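Local structure of probable glutamine-binding lipoprotein GlnH (GLNBP) (Mycobacterium tuberculosis, 6H20) at residues L1-I9 with D193-E202. The protein probably senses amino acids, chiefly aspartate, as an extracellular solute-binding lipoprotein that helps regulate protein kinase G and glutamate metabolism. Numbering follows the deposited sequence.
Sequences LPTPVGMEI and DCLVALQQRE
Pro4 lies over one face of the Asp193 carboxylate, with its CB 3.7 Å from Asp193 CG and displaced toward OD1. The two waters that join the carboxylate to the backbone approach OD2 from this same side of its plane. The contact lays the extended N-terminal segment 1-9 along helix 191-199, on the surface of one lobe of a solute-binding fold of family 3. Beyond it, strand 8-9 pairs antiparallel with strand 184-188 and so joins the edge of that lobe's sheet.

The Pro4 ring also meets the helix through its other corners: CG faces the backbone oxygen of Asp193, and CD is 3.7 Å from Val196 CG1. Val196 turns CG1 toward the proline by setting this methyl anti to its backbone N (chi1 171°). Farther along, Pro2 comes to the edge of the Gln200 amide at its NE2 end. Here Pro2 O and Gln200 NE2 are modelled too close together, so the detail of this approach is doubtful.

Met7 extends fully through its first two torsions and then bends at SD (chi3 -57°), which brings CE to 3.9 Å from Ala197 CB. CE also comes within 3.7 Å of Glu202 OE1, while SD lies above the carboxylate plane but beyond OE1. Glu202 takes part in the Schellman motif that ends the helix: Arg201, at positive phi, is the C-prime residue, Glu202 N bonds to Ala197 O and Arg201 N to Leu198 O.

No direct hydrogen bond crosses between the segments; the polar link is made by water. Asp193 OD2, which also accepts a bond from Asn190 N, receives one from each water. The second water bridges evenly, donating to Val5 O and to Asp193 OD2, each 2.9 Å from its oxygen.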
ATOM      1  N   LEU A   1      -4.248  -7.725 -28.464  1.00 47.53           N
ATOM      2  CA  LEU A   1      -3.419  -7.469 -27.289  1.00 48.22           C
ATOM      3  C   LEU A   1      -4.105  -6.478 -26.358  1.00 47.94           C
ATOM      4  O   LEU A   1      -4.566  -5.428 -26.802  1.00 49.38           O
ATOM      5  CB  LEU A   1      -2.061  -6.897 -27.704  1.00 46.72           C
ATOM      6  CG  LEU A   1      -1.218  -7.681 -28.711  1.00 49.06           C
ATOM      7  CD1 LEU A   1      -0.064  -6.824 -29.227  1.00 47.88           C
ATOM      8  CD2 LEU A   1      -0.702  -8.969 -28.086  1.00 47.72           C
ATOM      9  N   PRO A   2      -4.168  -6.801 -25.068  1.00 50.22           N
ATOM     10  CA  PRO A   2      -4.729  -5.844 -24.108  1.00 48.16           C
ATOM     11  C   PRO A   2      -3.847  -4.608 -24.007  1.00 46.24           C
ATOM     12  O   PRO A   2      -2.623  -4.702 -23.904  1.00 45.80           O
ATOM     13  CB  PRO A   2      -4.746  -6.634 -22.793  1.00 49.57           C
ATOM     14  CG  PRO A   2      -3.676  -7.662 -22.959  1.00 48.88           C
ATOM     15  CD  PRO A   2      -3.700  -8.035 -24.415  1.00 49.87           C
ATOM     16  N   THR A   3      -4.475  -3.442 -24.076  1.00 48.27           N
ATOM     17  CA  THR A   3      -3.788  -2.193 -23.778  1.00 44.72           C
ATOM     18  C   THR A   3      -4.416  -1.635 -22.515  1.00 44.83           C
ATOM     19  O   THR A   3      -5.605  -1.276 -22.534  1.00 47.80           O
ATOM     20  CB  THR A   3      -3.942  -1.192 -24.926  1.00 45.70           C
ATOM     21  OG1 THR A   3      -3.318  -1.709 -26.108  1.00 43.96           O
ATOM     22  CG2 THR A   3      -3.295   0.138 -24.563  1.00 42.45           C
ATOM     23  N   PRO A   4      -3.691  -1.550 -21.404  1.00 39.25           N
ATOM     24  CA  PRO A   4      -4.292  -0.980 -20.196  1.00 41.88           C
ATOM     25  C   PRO A   4      -4.642   0.482 -20.428  1.00 42.10           C
ATOM     26  O   PRO A   4      -3.799   1.283 -20.840  1.00 45.30           O
ATOM     27  CB  PRO A   4      -3.194  -1.143 -19.140  1.00 39.21           C
ATOM     28  CG  PRO A   4      -1.927  -1.171 -19.909  1.00 39.03           C
ATOM     29  CD  PRO A   4      -2.238  -1.755 -21.266  1.00 36.75           C
ATOM     30  N   VAL A   5      -5.907   0.819 -20.188  1.00 38.75           N
ATOM     31  CA  VAL A   5      -6.360   2.190 -20.375  1.00 40.35           C
ATOM     32  C   VAL A   5      -5.714   3.088 -19.328  1.00 38.54           C
ATOM     33  O   VAL A   5      -5.590   2.720 -18.151  1.00 39.43           O
ATOM     34  CB  VAL A   5      -7.897   2.251 -20.324  1.00 43.65           C
ATOM     35  CG1 VAL A   5      -8.384   3.694 -20.295  1.00 45.39           C
ATOM     36  CG2 VAL A   5      -8.489   1.505 -21.514  1.00 45.55           C
ATOM     37  N   GLY A   6      -5.270   4.264 -19.761  1.00 36.84           N
ATOM     38  CA  GLY A   6      -4.735   5.264 -18.862  1.00 33.60           C
ATOM     39  C   GLY A   6      -3.229   5.413 -18.863  1.00 30.07           C
ATOM     40  O   GLY A   6      -2.693   6.055 -17.958  1.00 31.64           O
ATOM     41  N   MET A   7      -2.536   4.864 -19.852  1.00 26.56           N
ATOM     42  CA  MET A   7      -1.080   4.939 -19.896  1.00 23.18           C
ATOM     43  C   MET A   7      -0.638   6.286 -20.453  1.00 23.96           C
ATOM     44  O   MET A   7      -1.098   6.716 -21.520  1.00 25.31           O
ATOM     45  CB  MET A   7      -0.556   3.806 -20.779  1.00 27.69           C
ATOM     46  CG  MET A   7       0.952   3.725 -20.941  1.00 30.53           C
ATOM     47  SD  MET A   7       1.364   2.273 -21.949  1.00 49.87           S
ATOM     48  CE  MET A   7       0.567   1.015 -20.959  1.00 32.16           C
ATOM     49  N   GLU A   8       0.261   6.957 -19.740  1.00 22.04           N
ATOM     50  CA  GLU A   8       0.709   8.290 -20.115  1.00 23.40           C
ATOM     51  C   GLU A   8       2.223   8.355 -20.025  1.00 23.02           C
ATOM     52  O   GLU A   8       2.798   8.045 -18.977  1.00 26.49           O
ATOM     53  CB  GLU A   8       0.115   9.343 -19.168  1.00 29.53           C
ATOM     54  CG  GLU A   8      -1.394   9.304 -19.080  1.00 27.82           C
ATOM     55  CD  GLU A   8      -1.943  10.138 -17.939  1.00 36.83           C
ATOM     56  OE1 GLU A   8      -1.203  10.975 -17.390  1.00 39.85           O
ATOM     57  OE2 GLU A   8      -3.122   9.937 -17.589  1.00 33.41           O
ATOM     58  N   ILE A   9       2.868   8.776 -21.105  1.00 22.81           N
ATOM     59  CA  ILE A   9       4.274   9.162 -21.036  1.00 24.48           C
ATOM     60  C   ILE A   9       4.354  10.584 -20.488  1.00 25.55           C
ATOM     61  O   ILE A   9       3.876  11.536 -21.117  1.00 27.96           O
ATOM     62  CB  ILE A   9       4.949   9.037 -22.410  1.00 28.29           C
ATOM     63  CG1 ILE A   9       4.764   7.626 -22.982  1.00 24.30           C
ATOM     64  CG2 ILE A   9       6.425   9.407 -22.311  1.00 31.62           C
ATOM     65  CD1 ILE A   9       5.055   7.511 -24.482  1.00 32.16           C
ATOM     66  N   ASP A 193      -1.380  -2.673 -14.414  1.00 20.78           N
ATOM     67  CA  ASP A 193      -1.188  -2.087 -15.738  1.00 20.24           C
ATOM     68  C   ASP A 193       0.290  -2.024 -16.100  1.00 18.53           C
ATOM     69  O   ASP A 193       0.652  -2.174 -17.273  1.00 18.64           O
ATOM     70  CB  ASP A 193      -1.810  -0.693 -15.787  1.00 22.81           C
ATOM     71  CG  ASP A 193      -3.291  -0.706 -15.490  1.00 31.12           C
ATOM     72  OD1 ASP A 193      -3.962  -1.713 -15.803  1.00 35.60           O
ATOM     73  OD2 ASP A 193      -3.799   0.300 -14.950  1.00 29.28           O
ATOM     74  N   CYS A 194       1.158  -1.786 -15.106  1.00 20.15           N
ATOM     75  CA  CYS A 194       2.597  -1.801 -15.364  1.00 19.81           C
ATOM     76  C   CYS A 194       3.045  -3.186 -15.783  1.00 18.64           C
ATOM     77  O   CYS A 194       3.907  -3.332 -16.660  1.00 19.17           O
ATOM     78  CB  CYS A 194       3.379  -1.377 -14.119  1.00 15.86           C
ATOM     79  SG  CYS A 194       3.347   0.374 -13.747  1.00 21.91           S
ATOM     80  N   LEU A 195       2.464  -4.219 -15.172  1.00 20.63           N
ATOM     81  CA  LEU A 195       2.840  -5.576 -15.550  1.00 21.45           C
ATOM     82  C   LEU A 195       2.458  -5.856 -16.993  1.00 23.00           C
ATOM     83  O   LEU A 195       3.260  -6.394 -17.762  1.00 19.94           O
ATOM     84  CB  LEU A 195       2.200  -6.587 -14.600  1.00 20.18           C
ATOM     85  CG  LEU A 195       2.442  -8.033 -15.022  1.00 21.59           C
ATOM     86  CD1 LEU A 195       3.940  -8.334 -15.046  1.00 23.52           C
ATOM     87  CD2 LEU A 195       1.706  -8.997 -14.113  1.00 20.55           C
ATOM     88  N   VAL A 196       1.245  -5.469 -17.389  1.00 22.07           N
ATOM     89  CA  VAL A 196       0.831  -5.650 -18.780  1.00 19.75           C
ATOM     90  C   VAL A 196       1.785  -4.925 -19.723  1.00 20.56           C
ATOM     91  O   VAL A 196       2.217  -5.475 -20.745  1.00 20.78           O
ATOM     92  CB  VAL A 196      -0.625  -5.191 -18.978  1.00 21.83           C
ATOM     93  CG1 VAL A 196      -0.981  -5.180 -20.466  1.00 25.90           C
ATOM     94  CG2 VAL A 196      -1.560  -6.105 -18.211  1.00 24.35           C
ATOM     95  N   ALA A 197       2.127  -3.679 -19.393  1.00 21.25           N
ATOM     96  CA  ALA A 197       3.026  -2.903 -20.241  1.00 22.83           C
ATOM     97  C   ALA A 197       4.378  -3.591 -20.396  1.00 20.94           C
ATOM     98  O   ALA A 197       4.967  -3.583 -21.484  1.00 21.22           O
ATOM     99  CB  ALA A 197       3.206  -1.502 -19.663  1.00 20.85           C
ATOM    100  N   LEU A 198       4.893  -4.181 -19.318  1.00 17.96           N
ATOM    101  CA  LEU A 198       6.189  -4.850 -19.405  1.00 16.75           C
ATOM    102  C   LEU A 198       6.067  -6.149 -20.185  1.00 20.33           C
ATOM    103  O   LEU A 198       6.942  -6.484 -20.997  1.00 22.29           O
ATOM    104  CB  LEU A 198       6.747  -5.088 -18.000  1.00 18.90           C
ATOM    105  CG  LEU A 198       8.164  -5.656 -17.895  1.00 18.71           C
ATOM    106  CD1 LEU A 198       9.180  -4.846 -18.699  1.00 21.52           C
ATOM    107  CD2 LEU A 198       8.576  -5.714 -16.433  1.00 19.99           C
ATOM    108  N   GLN A 199       4.971  -6.883 -19.977  1.00 19.60           N
ATOM    109  CA  GLN A 199       4.754  -8.101 -20.755  1.00 20.80           C
ATOM    110  C   GLN A 199       4.702  -7.804 -22.244  1.00 25.44           C
ATOM    111  O   GLN A 199       5.146  -8.625 -23.059  1.00 25.75           O
ATOM    112  CB  GLN A 199       3.469  -8.788 -20.307  1.00 23.83           C
ATOM    113  CG  GLN A 199       3.590  -9.413 -18.938  1.00 21.64           C
ATOM    114  CD  GLN A 199       2.288  -9.956 -18.407  1.00 30.23           C
ATOM    115  OE1 GLN A 199       1.223  -9.374 -18.606  1.00 37.12           O
ATOM    116  NE2 GLN A 199       2.371 -11.072 -17.696  1.00 26.99           N
ATOM    117  N   GLN A 200       4.164  -6.648 -22.618  1.00 25.66           N
ATOM    118  CA  GLN A 200       4.074  -6.257 -24.016  1.00 25.38           C
ATOM    119  C   GLN A 200       5.287  -5.466 -24.479  1.00 25.12           C
ATOM    120  O   GLN A 200       5.276  -4.943 -25.601  1.00 28.04           O
ATOM    121  CB  GLN A 200       2.788  -5.474 -24.264  1.00 26.65           C
ATOM    122  CG  GLN A 200       1.567  -6.178 -23.729  1.00 34.52           C
ATOM    123  CD  GLN A 200       0.277  -5.617 -24.274  1.00 43.64           C
ATOM    124  OE1 GLN A 200       0.270  -4.840 -25.230  1.00 50.66           O
ATOM    125  NE2 GLN A 200      -0.834  -6.007 -23.661  1.00 45.97           N
ATOM    126  N   ARG A 201       6.328  -5.378 -23.644  1.00 25.40           N
ATOM    127  CA  ARG A 201       7.573  -4.677 -23.978  1.00 25.21           C
ATOM    128  C   ARG A 201       7.337  -3.210 -24.339  1.00 25.54           C
ATOM    129  O   ARG A 201       8.038  -2.644 -25.182  1.00 32.24           O
ATOM    130  CB  ARG A 201       8.366  -5.414 -25.066  1.00 30.29           C
ATOM    131  CG  ARG A 201       8.542  -6.891 -24.767  1.00 33.66           C
ATOM    132  CD  ARG A 201       9.654  -7.502 -25.599  1.00 39.29           C
ATOM    133  NE  ARG A 201      10.389  -8.522 -24.854  1.00 44.86           N
ATOM    134  CZ  ARG A 201      10.209  -9.832 -24.998  1.00 47.53           C
ATOM    135  NH1 ARG A 201       9.315 -10.289 -25.864  1.00 50.52           N
ATOM    136  NH2 ARG A 201      10.925 -10.686 -24.278  1.00 46.44           N
ATOM    137  N   GLU A 202       6.358  -2.582 -23.688  1.00 24.18           N
ATOM    138  CA  GLU A 202       6.089  -1.161 -23.852  1.00 25.18           C
ATOM    139  C   GLU A 202       6.840  -0.312 -22.843  1.00 26.45           C
ATOM    140  O   GLU A 202       6.794   0.923 -22.930  1.00 28.67           O
ATOM    141  CB  GLU A 202       4.588  -0.903 -23.731  1.00 24.58           C
ATOM    142  CG  GLU A 202       3.806  -1.606 -24.817  1.00 27.81           C
ATOM    143  CD  GLU A 202       2.314  -1.543 -24.612  1.00 28.87           C
ATOM    144  OE1 GLU A 202       1.869  -1.298 -23.473  1.00 33.83           O
ATOM    145  OE2 GLU A 202       1.580  -1.754 -25.602  1.00 37.67           O
TER
HETATM  146  O   HOH W   1      -3.379   2.736 -16.886  1.00 40.48           O
HETATM  147  O   HOH W   2      -6.368   0.749 -16.133  1.00 54.96           O